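PDB 2IM5: nicotinate phosphoribosyltransferase from Porphyromonas gingivalis, which probably catalyses the ATP-dependent joining of nicotinate to the phosphoribosyl group of 5-phospho-alpha-D-ribose 1-diphosphate, giving nicotinate ribonucleotide in NAD(+) biosynthesis. Local coordinates for residues L62-D65 and E66-L70; P310-A313 and I314-K318. All blocks are in the same frame, centred on the assembly; numbering follows the deposited sequence.

Both contacts are local, each lying in the first turns of a helix, but they belong to different parts of the chain. Contact 1 opens helix 64-73, in the N-terminal domain of the enzyme; contact 2 opens helix 310-320, in the TIM-barrel-like part, between parallel strands 301-304 and 325-330. Their centres are about 36 Å apart and their nearest atoms about 24 Å, so the two do not touch. Each lies well out, with centres about 22 and 21 Å from the centre of the chain. His213, the predicted phosphohistidine, belongs to neither, and it carries no phosphate here. At each helix start a threonine hydroxyl accepts a backbone N-H: Thr63 from Glu66, and Thr309 from Arg312.

Contact 1 of 2, residues L62-D65 and E66-L70; sequences LTRD and EKEFL
Thr63 and Glu66 meet at the N-terminal end of helix 64-73, a local helix-start contact in the N-terminal part of the chain. Two reciprocal bonds define it. Glu66 N donates to Thr63 OG1 over 3.1 Å, while Thr63 N donates to Glu66 OE1 over 3.0 Å in a nearly straight bond (169° at the hydrogen). The second donor reaches OE1 on its anti side, 24° out of the carboxylate plane. With a chi1 of 69°, Thr63 holds OG1 between its own N and carbonyl carbon, where it faces the first turn; Glu66 runs out extended beyond CG to bring its carboxylate back to Thr63 N. This exchange is a capping box, with Thr63 as N-cap. The other carboxylate oxygen, Glu66 OE2, is hydrogen-bonded to Ser6 OG, so both oxygens of this buried group are engaged.

Leu62, just before the cap, folds its two methyls against the turn: CD1 comes 3.5 Å from Glu66 CB, and CD2 lies 3.7 Å from Lys67 CB, the Leu62 and Lys67 side chains crossing at about a right angle. Leu62 CD1 also meets Leu70 CD1 at 3.9 Å, Leu70 lying one turn beyond Glu66. Ile7 and Leu8 pack on Leu62, and Leu85 of helix 79-87 meets Leu70. On the more open side, Arg64 bends at chi2 and chi3 and runs alongside Lys67, leaving their like-charged NH1 and NZ 3.3 Å apart; the weak, long ion pair of Arg64 NH2 with Asp86 OD2 may partly offset this.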
ATOM      1  N   LEU A  62      13.383  15.896   6.403  1.00 26.10           N
ATOM      2  CA  LEU A  62      13.756  15.826   4.999  1.00 24.74           C
ATOM      3  C   LEU A  62      15.119  16.475   4.777  1.00 23.15           C
ATOM      4  O   LEU A  62      15.350  17.604   5.213  1.00 22.52           O
ATOM      5  CB  LEU A  62      12.692  16.549   4.165  1.00 22.82           C
ATOM      6  CG  LEU A  62      12.732  16.386   2.648  1.00 23.40           C
ATOM      7  CD1 LEU A  62      12.369  14.945   2.274  1.00 19.99           C
ATOM      8  CD2 LEU A  62      11.756  17.381   2.019  1.00 21.05           C
ATOM      9  N   THR A  63      16.028  15.766   4.115  1.00 22.90           N
ATOM     10  CA  THR A  63      17.342  16.338   3.844  1.00 24.23           C
ATOM     11  C   THR A  63      17.241  17.169   2.570  1.00 24.72           C
ATOM     12  O   THR A  63      16.231  17.120   1.862  1.00 23.57           O
ATOM     13  CB  THR A  63      18.424  15.255   3.628  1.00 23.91           C
ATOM     14  OG1 THR A  63      18.177  14.573   2.396  1.00 24.88           O
ATOM     15  CG2 THR A  63      18.420  14.248   4.766  1.00 23.10           C
ATOM     16  N   ARG A  64      18.288  17.930   2.278  1.00 26.54           N
ATOM     17  CA  ARG A  64      18.308  18.753   1.077  1.00 29.48           C
ATOM     18  C   ARG A  64      18.295  17.879  -0.183  1.00 28.26           C
ATOM     19  O   ARG A  64      17.593  18.179  -1.146  1.00 28.28           O
ATOM     20  CB  ARG A  64      19.543  19.658   1.087  1.00 33.99           C
ATOM     21  CG  ARG A  64      19.493  20.797   0.074  1.00 42.86           C
ATOM     22  CD  ARG A  64      18.147  21.534   0.122  1.00 49.24           C
ATOM     23  NE  ARG A  64      17.652  21.693   1.491  1.00 53.28           N
ATOM     24  CZ  ARG A  64      16.511  22.302   1.816  1.00 55.67           C
ATOM     25  NH1 ARG A  64      15.732  22.821   0.870  1.00 56.13           N
ATOM     26  NH2 ARG A  64      16.143  22.383   3.090  1.00 56.26           N
ATOM     27  N   ASP A  65      19.059  16.792  -0.175  1.00 26.86           N
ATOM     28  CA  ASP A  65      19.090  15.906  -1.333  1.00 27.48           C
ATOM     29  C   ASP A  65      17.747  15.228  -1.548  1.00 26.62           C
ATOM     30  O   ASP A  65      17.319  15.042  -2.688  1.00 25.52           O
ATOM     31  CB  ASP A  65      20.169  14.825  -1.187  1.00 28.22           C
ATOM     32  CG  ASP A  65      21.571  15.374  -1.347  1.00 30.74           C
ATOM     33  OD1 ASP A  65      21.733  16.414  -2.026  1.00 30.77           O
ATOM     34  OD2 ASP A  65      22.516  14.754  -0.805  1.00 33.52           O
ATOM     35  N   GLU A  66      17.085  14.852  -0.456  1.00 24.40           N
ATOM     36  CA  GLU A  66      15.788  14.197  -0.570  1.00 24.60           C
ATOM     37  C   GLU A  66      14.767  15.166  -1.145  1.00 22.95           C
ATOM     38  O   GLU A  66      13.946  14.788  -1.974  1.00 21.49           O
ATOM     39  CB  GLU A  66      15.330  13.672   0.788  1.00 23.71           C
ATOM     40  CG  GLU A  66      16.259  12.604   1.345  1.00 25.49           C
ATOM     41  CD  GLU A  66      15.809  12.074   2.694  1.00 26.48           C
ATOM     42  OE1 GLU A  66      15.356  12.879   3.538  1.00 24.33           O
ATOM     43  OE2 GLU A  66      15.924  10.848   2.906  1.00 28.61           O
ATOM     44  N   LYS A  67      14.831  16.420  -0.718  1.00 22.70           N
ATOM     45  CA  LYS A  67      13.908  17.426  -1.226  1.00 24.39           C
ATOM     46  C   LYS A  67      14.104  17.597  -2.734  1.00 24.90           C
ATOM     47  O   LYS A  67      13.132  17.668  -3.484  1.00 25.24           O
ATOM     48  CB  LYS A  67      14.125  18.769  -0.521  1.00 25.47           C
ATOM     49  CG  LYS A  67      13.129  19.835  -0.930  1.00 27.55           C
ATOM     50  CD  LYS A  67      13.456  21.196  -0.331  1.00 31.42           C
ATOM     51  CE  LYS A  67      12.546  22.270  -0.913  1.00 34.44           C
ATOM     52  NZ  LYS A  67      12.862  23.653  -0.431  1.00 35.39           N
ATOM     53  N   GLU A  68      15.357  17.668  -3.178  1.00 25.47           N
ATOM     54  CA  GLU A  68      15.653  17.812  -4.605  1.00 26.86           C
ATOM     55  C   GLU A  68      15.173  16.586  -5.370  1.00 25.98           C
ATOM     56  O   GLU A  68      14.707  16.695  -6.506  1.00 25.48           O
ATOM     57  CB  GLU A  68      17.153  17.994  -4.830  1.00 30.94           C
ATOM     58  CG  GLU A  68      17.674  19.358  -4.416  1.00 39.52           C
ATOM     59  CD  GLU A  68      19.197  19.443  -4.445  1.00 45.72           C
ATOM     60  OE1 GLU A  68      19.807  18.996  -5.450  1.00 46.92           O
ATOM     61  OE2 GLU A  68      19.782  19.961  -3.462  1.00 48.50           O
ATOM     62  N   PHE A  69      15.295  15.415  -4.746  1.00 23.64           N
ATOM     63  CA  PHE A  69      14.840  14.179  -5.366  1.00 22.58           C
ATOM     64  C   PHE A  69      13.319  14.237  -5.570  1.00 21.90           C
ATOM     65  O   PHE A  69      12.810  13.914  -6.642  1.00 21.35           O
ATOM     66  CB  PHE A  69      15.185  12.982  -4.482  1.00 20.61           C
ATOM     67  CG  PHE A  69      14.595  11.688  -4.957  1.00 19.67           C
ATOM     68  CD1 PHE A  69      15.106  11.042  -6.082  1.00 18.08           C
ATOM     69  CD2 PHE A  69      13.512  11.120  -4.287  1.00 17.75           C
ATOM     70  CE1 PHE A  69      14.544   9.845  -6.535  1.00 17.53           C
ATOM     71  CE2 PHE A  69      12.946   9.933  -4.727  1.00 18.26           C
ATOM     72  CZ  PHE A  69      13.464   9.289  -5.859  1.00 18.14           C
ATOM     73  N   LEU A  70      12.597  14.645  -4.532  1.00 19.74           N
ATOM     74  CA  LEU A  70      11.144  14.731  -4.622  1.00 20.40           C
ATOM     75  C   LEU A  70      10.723  15.687  -5.735  1.00 20.73           C
ATOM     76  O   LEU A  70       9.793  15.406  -6.492  1.00 18.44           O
ATOM     77  CB  LEU A  70      10.542  15.201  -3.292  1.00 18.38           C
ATOM     78  CG  LEU A  70      10.701  14.261  -2.091  1.00 18.23           C
ATOM     79  CD1 LEU A  70      10.063  14.888  -0.869  1.00 15.22           C
ATOM     80  CD2 LEU A  70      10.050  12.911  -2.395  1.00 17.93           C
TER

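Contact 2 of 2, residues P310-A313 and I314-K318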
ATOM      1  N   PRO A 310       7.492 -14.611  -8.264  1.00 29.44           N
ATOM      2  CA  PRO A 310       7.853 -14.429  -9.670  1.00 29.80           C
ATOM      3  C   PRO A 310       7.155 -15.442 -10.579  1.00 29.99           C
ATOM      4  O   PRO A 310       6.641 -15.090 -11.642  1.00 28.91           O
ATOM      5  CB  PRO A 310       9.368 -14.594  -9.649  1.00 30.93           C
ATOM      6  CG  PRO A 310       9.731 -13.988  -8.321  1.00 30.37           C
ATOM      7  CD  PRO A 310       8.686 -14.577  -7.399  1.00 29.50           C
ATOM      8  N   GLN A 311       7.118 -16.696 -10.147  1.00 30.54           N
ATOM      9  CA  GLN A 311       6.489 -17.742 -10.940  1.00 32.13           C
ATOM     10  C   GLN A 311       4.998 -17.511 -11.140  1.00 31.94           C
ATOM     11  O   GLN A 311       4.474 -17.725 -12.228  1.00 31.83           O
ATOM     12  CB  GLN A 311       6.718 -19.110 -10.295  1.00 34.63           C
ATOM     13  CG  GLN A 311       6.194 -20.274 -11.131  1.00 38.27           C
ATOM     14  CD  GLN A 311       6.669 -20.222 -12.584  1.00 40.30           C
ATOM     15  OE1 GLN A 311       7.868 -20.082 -12.860  1.00 42.10           O
ATOM     16  NE2 GLN A 311       5.726 -20.342 -13.520  1.00 40.77           N
ATOM     17  N   ARG A 312       4.307 -17.085 -10.089  1.00 31.83           N
ATOM     18  CA  ARG A 312       2.882 -16.821 -10.199  1.00 32.69           C
ATOM     19  C   ARG A 312       2.641 -15.648 -11.157  1.00 30.94           C
ATOM     20  O   ARG A 312       1.642 -15.617 -11.877  1.00 31.69           O
ATOM     21  CB  ARG A 312       2.292 -16.496  -8.827  1.00 36.27           C
ATOM     22  CG  ARG A 312       0.800 -16.232  -8.861  1.00 43.40           C
ATOM     23  CD  ARG A 312       0.002 -17.514  -9.026  1.00 49.30           C
ATOM     24  NE  ARG A 312       0.061 -18.342  -7.819  1.00 55.41           N
ATOM     25  CZ  ARG A 312      -0.600 -19.489  -7.656  1.00 58.68           C
ATOM     26  NH1 ARG A 312      -1.380 -19.965  -8.624  1.00 59.69           N
ATOM     27  NH2 ARG A 312      -0.487 -20.164  -6.515  1.00 59.44           N
ATOM     28  N   ALA A 313       3.558 -14.686 -11.158  1.00 28.55           N
ATOM     29  CA  ALA A 313       3.438 -13.532 -12.040  1.00 27.82           C
ATOM     30  C   ALA A 313       3.510 -14.002 -13.493  1.00 26.62           C
ATOM     31  O   ALA A 313       2.755 -13.536 -14.354  1.00 23.11           O
ATOM     32  CB  ALA A 313       4.554 -12.528 -11.754  1.00 27.46           C
ATOM     33  N   ILE A 314       4.421 -14.935 -13.755  1.00 27.16           N
ATOM     34  CA  ILE A 314       4.592 -15.477 -15.099  1.00 29.38           C
ATOM     35  C   ILE A 314       3.319 -16.191 -15.558  1.00 29.95           C
ATOM     36  O   ILE A 314       2.933 -16.095 -16.720  1.00 29.53           O
ATOM     37  CB  ILE A 314       5.801 -16.447 -15.148  1.00 30.42           C
ATOM     38  CG1 ILE A 314       7.098 -15.651 -14.967  1.00 30.92           C
ATOM     39  CG2 ILE A 314       5.823 -17.207 -16.477  1.00 31.37           C
ATOM     40  CD1 ILE A 314       8.329 -16.503 -14.782  1.00 30.86           C
ATOM     41  N   GLU A 315       2.662 -16.895 -14.642  1.00 31.11           N
ATOM     42  CA  GLU A 315       1.423 -17.601 -14.965  1.00 32.30           C
ATOM     43  C   GLU A 315       0.311 -16.614 -15.329  1.00 32.22           C
ATOM     44  O   GLU A 315      -0.389 -16.800 -16.324  1.00 31.92           O
ATOM     45  CB  GLU A 315       0.978 -18.459 -13.778  1.00 35.16           C
ATOM     46  CG  GLU A 315       1.844 -19.679 -13.518  1.00 40.25           C
ATOM     47  CD  GLU A 315       1.676 -20.219 -12.106  1.00 43.81           C
ATOM     48  OE1 GLU A 315       0.527 -20.244 -11.611  1.00 46.08           O
ATOM     49  OE2 GLU A 315       2.690 -20.624 -11.492  1.00 47.20           O
ATOM     50  N   ILE A 316       0.148 -15.567 -14.521  1.00 31.73           N
ATOM     51  CA  ILE A 316      -0.873 -14.556 -14.785  1.00 30.47           C
ATOM     52  C   ILE A 316      -0.570 -13.875 -16.115  1.00 29.96           C
ATOM     53  O   ILE A 316      -1.470 -13.537 -16.879  1.00 30.04           O
ATOM     54  CB  ILE A 316      -0.904 -13.482 -13.667  1.00 31.23           C
ATOM     55  CG1 ILE A 316      -1.362 -14.116 -12.351  1.00 31.90           C
ATOM     56  CG2 ILE A 316      -1.844 -12.338 -14.055  1.00 30.95           C
ATOM     57  CD1 ILE A 316      -1.302 -13.176 -11.153  1.00 33.13           C
ATOM     58  N   GLN A 317       0.715 -13.685 -16.379  1.00 29.93           N
ATOM     59  CA  GLN A 317       1.173 -13.054 -17.603  1.00 31.36           C
ATOM     60  C   GLN A 317       0.637 -13.829 -18.817  1.00 31.86           C
ATOM     61  O   GLN A 317       0.242 -13.234 -19.818  1.00 31.80           O
ATOM     62  CB  GLN A 317       2.707 -13.005 -17.578  1.00 31.02           C
ATOM     63  CG  GLN A 317       3.371 -12.215 -18.687  1.00 33.32           C
ATOM     64  CD  GLN A 317       4.841 -11.958 -18.393  1.00 34.60           C
ATOM     65  OE1 GLN A 317       5.481 -12.710 -17.648  1.00 36.23           O
ATOM     66  NE2 GLN A 317       5.387 -10.898 -18.978  1.00 34.66           N
ATOM     67  N   LYS A 318       0.597 -15.155 -18.716  1.00 33.22           N
ATOM     68  CA  LYS A 318       0.091 -15.987 -19.810  1.00 34.48           C
ATOM     69  C   LYS A 318      -1.410 -15.769 -19.977  1.00 34.41           C
ATOM     70  O   LYS A 318      -1.909 -15.647 -21.092  1.00 34.35           O
ATOM     71  CB  LYS A 318       0.352 -17.468 -19.536  1.00 36.06           C
ATOM     72  CG  LYS A 318       1.818 -17.836 -19.368  1.00 40.62           C
ATOM     73  CD  LYS A 318       1.983 -19.337 -19.126  1.00 43.17           C
ATOM     74  CE  LYS A 318       3.407 -19.678 -18.698  1.00 44.51           C
ATOM     75  NZ  LYS A 318       4.414 -19.147 -19.662  1.00 44.08           N
TER
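Arg312 and Glu315 form the charged part of this local contact in the first turns of helix 310-320. Their salt bridge joins Arg312 NH1 and Glu315 OE1 at 3.6 Å, but the oxygen lies well out of the guanidinium plane and no N-H points at it. The guanidinium and carboxylate planes are 61° apart, consistent with attraction between charges and not with a paired set of hydrogen bonds. The bend at chi2 (75°) brings Arg312 CD to 3.8 Å from Glu315 OE1, and the further bend at chi3 turns the guanidinium.

The second carboxylate oxygen faces Gln311. Glu315 OE2 sits 3.5 Å from Gln311 CG, and the two side chains cross at about a right angle although their amide and carboxylate planes are nearly coplanar, 27° apart. The glutamate thus reaches back over the preceding turn, one oxygen beside each of two consecutive residues.

Backbone bonds of the i to i+4 kind hold the turn together: Ile314 N to Pro310 O, Glu315 N to Gln311 O, Ile316 N to Arg312 O at 3.0 Å, and Gln317 N to Ala313 O at 2.9 Å. Apolar carbons lie against these carbonyls, with Ile314 CG1 3.4 Å from Pro310 O and Ile316 CG1 equally far from Arg312 O.

Helix 310-320 is the crossover helix of the beta-alpha-beta unit between the parallel strands 301-304 and 325-330. Ala313 and Ile316 pack on Phe328 of strand 325-330, whereas Pro310 and Ile314 meet Leu154 of helix 141-157, and Gln317 NE2 is hydrogen-bonded to Arg159 O just beyond that helix.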